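Local coordinates for protein antibiotic biosynthesis monooxygenase (Thermus thermophilus, PDB 1IUJ) that is of unproven function but, as a member of the dimeric alpha-beta barrel monooxygenases, may act as a monooxygenase, and binds zinc ions, at residues Glu20-Arg25 / Ile36-Leu41; Arg27-Asp30 / Gly34-Arg37. All blocks are in the same frame, centred on the assembly; numbering follows the deposited sequence.

Contact 1 (Glu20-Arg25 / Ile36-Leu41); sequences EAFRQR and IRNLVL
Phe22 reaches from helix 15-29 to Asn38 and Val40 on strand 35-43, a helix-on-sheet contact of the dimeric alpha-beta barrel fold. Its CB leaves the helix toward the strand, and CG lies anti to the backbone N (chi1 -155°), which sends the ring out to the sheet. From CG onward Val40 is met first: the CG2 methyl lies obliquely to the ring and is closest at Phe22 CD2, 3.5 Å away. One atom further on, Phe22 CE2 comes 3.4 Å from Asn38 OD1, while CZ stands 4.1 Å from the same oxygen. The two side chains approach from opposite directions with ring and amide planes almost parallel (5° apart), and the oxygen makes van der Waals contact with the ring without a hydrogen bond. Arg25 CB covers the middle of one ring face, 3.8 Å from the Phe22 ring plane and across it from Val40 CG2. All three touching residues are buried, and Phe22 also packs on Val52 of the adjacent strand 50-56. Along Leu39 to Leu41 the strand pairs antiparallel with one of the second subunit, continuing the sheet across the interface. Asn38 ND2, the other arm of the amide, gives a weak hydrogen bond to Thr54 OG1.

Contact 2 (Arg27-Asp30 / Gly34-Arg37); sequences RLVD and GFIR
Val29, in the last turn of helix 15-29, covers one face of the Phe35 ring, and Asp30 lies beside that ring, where the chain of this dimeric alpha-beta barrel fold turns from its first helix into strand 35-43. The tight part belongs to Val29, a buried residue whose backbone and side chain both meet the aromatic ring. Its carbonyl oxygen lies over that face near the root of the ring, with Val29 O 3.5 Å from Phe35 CG. Toward the far end of the ring the same face takes a CH-pi contact: Val29 CG1 is 4.0 Å from the Phe35 ring centroid, 28° off the ring normal. A chi1 of 76° sets CG1 between the backbone N and carbonyl carbon and leaves CG2 anti to N, which spreads the two methyls along the ring. Val29 CG1 lies 3.6 Å from Phe35 CE1. Val29 CG2 lies 3.7 Å from Phe35 CD1. The two side chains meet at about a right angle. On the opposite face Arg37 N stands 3.6 Å above the Phe35 ring plane, offset toward the rim, so the ring is held between Val29 and its own strand.

Asp30 makes the looser, solvent-exposed side. Its CB points away from the strand, but the carboxylate bends back and lies alongside Phe35, its plane inclined 38° to the ring. No hydrogen bond joins the two segments. Ser101 of the second subunit packs against both Asp30 and Phe35, placing this margin at the dimer interface, whereas Val29 leans on Trp56 inside the chain. Beyond the ring the strand carries a classic beta bulge, Ile36 and Arg37 together standing opposite Leu55 of strand 50-56. At the exposed margin the nearest approach is oblique to the ring, Asp30 OD2 lying 3.7 Å from Phe35 CE2.

How the contacts relate
Both contacts join helix 15-29 to strand 35-43, the two elements that follow strand 2-8 from the N terminus. Running along the helix, the chain first passes the 20-25 part of contact 1, then the 27-30 part of contact 2, turns through three residues and, after Gly34, enters the strand at Phe35. Contact 2 thus closes the short helix-to-strand turn and nests inside the wider loop closed by contact 1, with ten residues between its segments. The strand segments overlap at Ile36 and Arg37, and the contact centres lie about 9 Å apart. Together they lay the helix along a strand that also borders the second subunit.

Contact 1 (Glu20-Arg25 / Ile36-Leu41)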
loop_
_atom_site.group_PDB
_atom_site.type_symbol
_atom_site.label_atom_id
_atom_site.label_comp_id
_atom_site.label_asym_id
_atom_site.label_seq_id
_atom_site.Cartn_x
_atom_site.Cartn_y
_atom_site.Cartn_z
ATOM N N GLU B 20 17.255 1.683 8.717
ATOM C CA GLU B 20 17.746 1.967 10.071
ATOM C C GLU B 20 17.223 3.330 10.468
ATOM O O GLU B 20 16.695 3.505 11.566
ATOM C CB GLU B 20 19.287 1.976 10.083
ATOM C CG GLU B 20 19.960 1.279 11.269
ATOM C CD GLU B 20 21.453 0.968 11.030
ATOM O OE1 GLU B 20 22.212 0.787 12.026
ATOM O OE2 GLU B 20 21.889 0.912 9.853
ATOM N N ALA B 21 17.333 4.286 9.547
ATOM C CA ALA B 21 16.803 5.625 9.751
ATOM C C ALA B 21 15.278 5.611 9.925
ATOM O O ALA B 21 14.747 6.272 10.821
ATOM C CB ALA B 21 17.233 6.562 8.611
ATOM N N PHE B 22 14.562 4.849 9.103
ATOM C CA PHE B 22 13.110 4.797 9.229
ATOM C C PHE B 22 12.524 4.008 10.414
ATOM O O PHE B 22 11.345 4.177 10.784
ATOM C CB PHE B 22 12.402 4.385 7.946
ATOM C CG PHE B 22 11.011 4.888 7.913
ATOM C CD1 PHE B 22 10.655 5.952 7.091
ATOM C CD2 PHE B 22 10.060 4.365 8.808
ATOM C CE1 PHE B 22 9.352 6.430 7.121
ATOM C CE2 PHE B 22 8.750 4.851 8.862
ATOM C CZ PHE B 22 8.408 5.887 8.011
ATOM N N ARG B 23 13.336 3.138 10.993
ATOM C CA ARG B 23 12.937 2.458 12.215
ATOM C C ARG B 23 12.666 3.511 13.294
ATOM O O ARG B 23 11.703 3.396 14.081
ATOM C CB ARG B 23 14.040 1.493 12.625
ATOM C CG ARG B 23 13.761 0.675 13.873
ATOM C CD ARG B 23 14.773 -0.428 14.069
ATOM N NE ARG B 23 14.212 -1.763 13.826
ATOM C CZ ARG B 23 14.239 -2.424 12.661
ATOM N NH1 ARG B 23 13.697 -3.640 12.592
ATOM N NH2 ARG B 23 14.803 -1.894 11.568
ATOM N N GLN B 24 13.498 4.549 13.305
ATOM C CA GLN B 24 13.317 5.658 14.248
ATOM C C GLN B 24 12.036 6.472 14.022
ATOM O O GLN B 24 11.384 6.871 14.978
ATOM C CB GLN B 24 14.550 6.543 14.276
ATOM C CG GLN B 24 15.525 6.112 15.357
ATOM C CD GLN B 24 16.930 5.962 14.837
ATOM O OE1 GLN B 24 17.780 6.824 15.080
ATOM N NE2 GLN B 24 17.190 4.862 14.135
ATOM N N ARG B 25 11.658 6.695 12.764
ATOM C CA ARG B 25 10.448 7.441 12.448
ATOM C C ARG B 25 9.200 6.703 12.902
ATOM O O ARG B 25 8.251 7.329 13.386
ATOM C CB ARG B 25 10.365 7.720 10.952
ATOM C CG ARG B 25 11.239 8.838 10.489
ATOM C CD ARG B 25 11.094 9.122 9.009
ATOM N NE ARG B 25 9.713 9.310 8.552
ATOM C CZ ARG B 25 9.383 10.111 7.539
ATOM N NH1 ARG B 25 10.360 10.801 6.975
ATOM N NH2 ARG B 25 8.104 10.258 7.124
ATOM N N ILE B 36 -2.842 4.238 13.602
ATOM C CA ILE B 36 -3.234 2.841 13.636
ATOM C C ILE B 36 -2.037 1.897 13.395
ATOM O O ILE B 36 -1.778 0.987 14.225
ATOM C CB ILE B 36 -4.408 2.528 12.665
ATOM C CG1 ILE B 36 -5.673 3.299 13.087
ATOM C CG2 ILE B 36 -4.699 1.041 12.731
ATOM C CD1 ILE B 36 -6.781 3.259 12.074
ATOM N N ARG B 37 -1.322 2.056 12.273
ATOM C CA ARG B 37 -0.281 1.081 11.880
ATOM C C ARG B 37 0.684 1.683 10.880
ATOM O O ARG B 37 0.273 2.514 10.081
ATOM C CB ARG B 37 -0.911 -0.177 11.288
ATOM C CG ARG B 37 0.013 -1.348 11.047
ATOM C CD ARG B 37 -0.755 -2.543 10.635
ATOM N NE ARG B 37 0.085 -3.733 10.551
ATOM C CZ ARG B 37 -0.378 -4.906 10.175
ATOM N NH1 ARG B 37 -1.662 -5.035 9.837
ATOM N NH2 ARG B 37 0.445 -5.944 10.099
ATOM N N ASN B 38 1.965 1.302 10.953
ATOM C CA ASN B 38 2.959 1.732 9.961
ATOM C C ASN B 38 3.679 0.510 9.417
ATOM O O ASN B 38 4.090 -0.358 10.177
ATOM C CB ASN B 38 3.986 2.698 10.587
ATOM C CG ASN B 38 5.017 3.215 9.582
ATOM O OD1 ASN B 38 6.193 2.794 9.591
ATOM N ND2 ASN B 38 4.603 4.141 8.735
ATOM N N LEU B 39 3.872 0.447 8.105
ATOM C CA LEU B 39 4.659 -0.638 7.506
ATOM C C LEU B 39 5.682 -0.052 6.574
ATOM O O LEU B 39 5.397 0.914 5.855
ATOM C CB LEU B 39 3.774 -1.630 6.768
ATOM C CG LEU B 39 2.692 -2.300 7.609
ATOM C CD1 LEU B 39 1.363 -1.531 7.576
ATOM C CD2 LEU B 39 2.519 -3.725 7.151
ATOM N N VAL B 40 6.903 -0.574 6.620
ATOM C CA VAL B 40 7.884 -0.190 5.638
ATOM C C VAL B 40 8.073 -1.382 4.706
ATOM O O VAL B 40 8.289 -2.515 5.152
ATOM C CB VAL B 40 9.221 0.207 6.284
ATOM C CG1 VAL B 40 10.212 0.672 5.194
ATOM C CG2 VAL B 40 9.015 1.279 7.408
ATOM N N LEU B 41 7.940 -1.115 3.419
ATOM C CA LEU B 41 7.826 -2.165 2.397
ATOM C C LEU B 41 8.983 -2.071 1.418
ATOM O O LEU B 41 9.158 -1.076 0.725
ATOM C CB LEU B 41 6.480 -2.005 1.664
ATOM C CG LEU B 41 5.228 -2.062 2.491
ATOM C CD1 LEU B 41 4.017 -1.824 1.607
ATOM C CD2 LEU B 41 5.067 -3.393 3.235
#

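Contact 2 (Arg27-Asp30 / Gly34-Arg37)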
loop_
_atom_site.group_PDB
_atom_site.type_symbol
_atom_site.label_atom_id
_atom_site.label_comp_id
_atom_site.label_asym_id
_atom_site.label_seq_id
_atom_site.Cartn_x
_atom_site.Cartn_y
_atom_site.Cartn_z
ATOM N N ARG B 27 9.075 4.876 15.438
ATOM C CA ARG B 27 9.057 5.068 16.893
ATOM C C ARG B 27 8.335 6.364 17.304
ATOM O O ARG B 27 7.563 6.374 18.261
ATOM C CB ARG B 27 10.477 5.015 17.485
ATOM C CG ARG B 27 10.994 3.585 17.648
ATOM C CD ARG B 27 12.500 3.474 17.831
ATOM N NE ARG B 27 12.923 3.451 19.230
ATOM C CZ ARG B 27 13.702 4.369 19.805
ATOM N NH1 ARG B 27 14.037 4.237 21.086
ATOM N NH2 ARG B 27 14.152 5.418 19.110
ATOM N N LEU B 28 8.567 7.441 16.562
ATOM C CA LEU B 28 8.013 8.748 16.917
ATOM C C LEU B 28 6.513 8.881 16.621
ATOM O O LEU B 28 5.844 9.717 17.234
ATOM C CB LEU B 28 8.793 9.874 16.217
ATOM C CG LEU B 28 10.172 10.212 16.786
ATOM C CD1 LEU B 28 11.022 10.902 15.764
ATOM C CD2 LEU B 28 10.019 11.088 18.030
ATOM N N VAL B 29 5.995 8.075 15.693
ATOM C CA VAL B 29 4.574 8.125 15.311
ATOM C C VAL B 29 3.672 7.256 16.199
ATOM O O VAL B 29 2.452 7.387 16.158
ATOM C CB VAL B 29 4.372 7.752 13.817
ATOM C CG1 VAL B 29 4.491 6.243 13.589
ATOM C CG2 VAL B 29 3.032 8.290 13.279
ATOM N N ASP B 30 4.266 6.387 17.022
ATOM C CA ASP B 30 3.475 5.432 17.836
ATOM C C ASP B 30 2.419 6.004 18.796
ATOM O O ASP B 30 1.327 5.435 18.945
ATOM C CB ASP B 30 4.399 4.480 18.607
ATOM C CG ASP B 30 4.907 3.342 17.742
ATOM O OD1 ASP B 30 5.724 2.528 18.239
ATOM O OD2 ASP B 30 4.554 3.169 16.555
ATOM N N GLY B 34 -4.826 8.794 16.836
ATOM C CA GLY B 34 -5.413 8.347 15.578
ATOM C C GLY B 34 -4.476 7.505 14.736
ATOM O O GLY B 34 -4.872 6.989 13.678
ATOM N N PHE B 35 -3.230 7.347 15.178
ATOM C CA PHE B 35 -2.312 6.423 14.481
ATOM C C PHE B 35 -2.795 4.990 14.692
ATOM O O PHE B 35 -3.091 4.572 15.828
ATOM C CB PHE B 35 -0.867 6.576 14.992
ATOM C CG PHE B 35 0.066 5.490 14.530
ATOM C CD1 PHE B 35 0.603 5.532 13.252
ATOM C CD2 PHE B 35 0.407 4.420 15.355
ATOM C CE1 PHE B 35 1.473 4.518 12.775
ATOM C CE2 PHE B 35 1.285 3.408 14.900
ATOM C CZ PHE B 35 1.813 3.447 13.609
ATOM N N ILE B 36 -2.842 4.238 13.602
ATOM C CA ILE B 36 -3.234 2.841 13.636
ATOM C C ILE B 36 -2.037 1.897 13.395
ATOM O O ILE B 36 -1.778 0.987 14.225
ATOM C CB ILE B 36 -4.408 2.528 12.665
ATOM C CG1 ILE B 36 -5.673 3.299 13.087
ATOM C CG2 ILE B 36 -4.699 1.041 12.731
ATOM C CD1 ILE B 36 -6.781 3.259 12.074
ATOM N N ARG B 37 -1.322 2.056 12.273
ATOM C CA ARG B 37 -0.281 1.081 11.880
ATOM C C ARG B 37 0.684 1.683 10.880
ATOM O O ARG B 37 0.273 2.514 10.081
ATOM C CB ARG B 37 -0.911 -0.177 11.288
ATOM C CG ARG B 37 0.013 -1.348 11.047
ATOM C CD ARG B 37 -0.755 -2.543 10.635
ATOM N NE ARG B 37 0.085 -3.733 10.551
ATOM C CZ ARG B 37 -0.378 -4.906 10.175
ATOM N NH1 ARG B 37 -1.662 -5.035 9.837
ATOM N NH2 ARG B 37 0.445 -5.944 10.099
#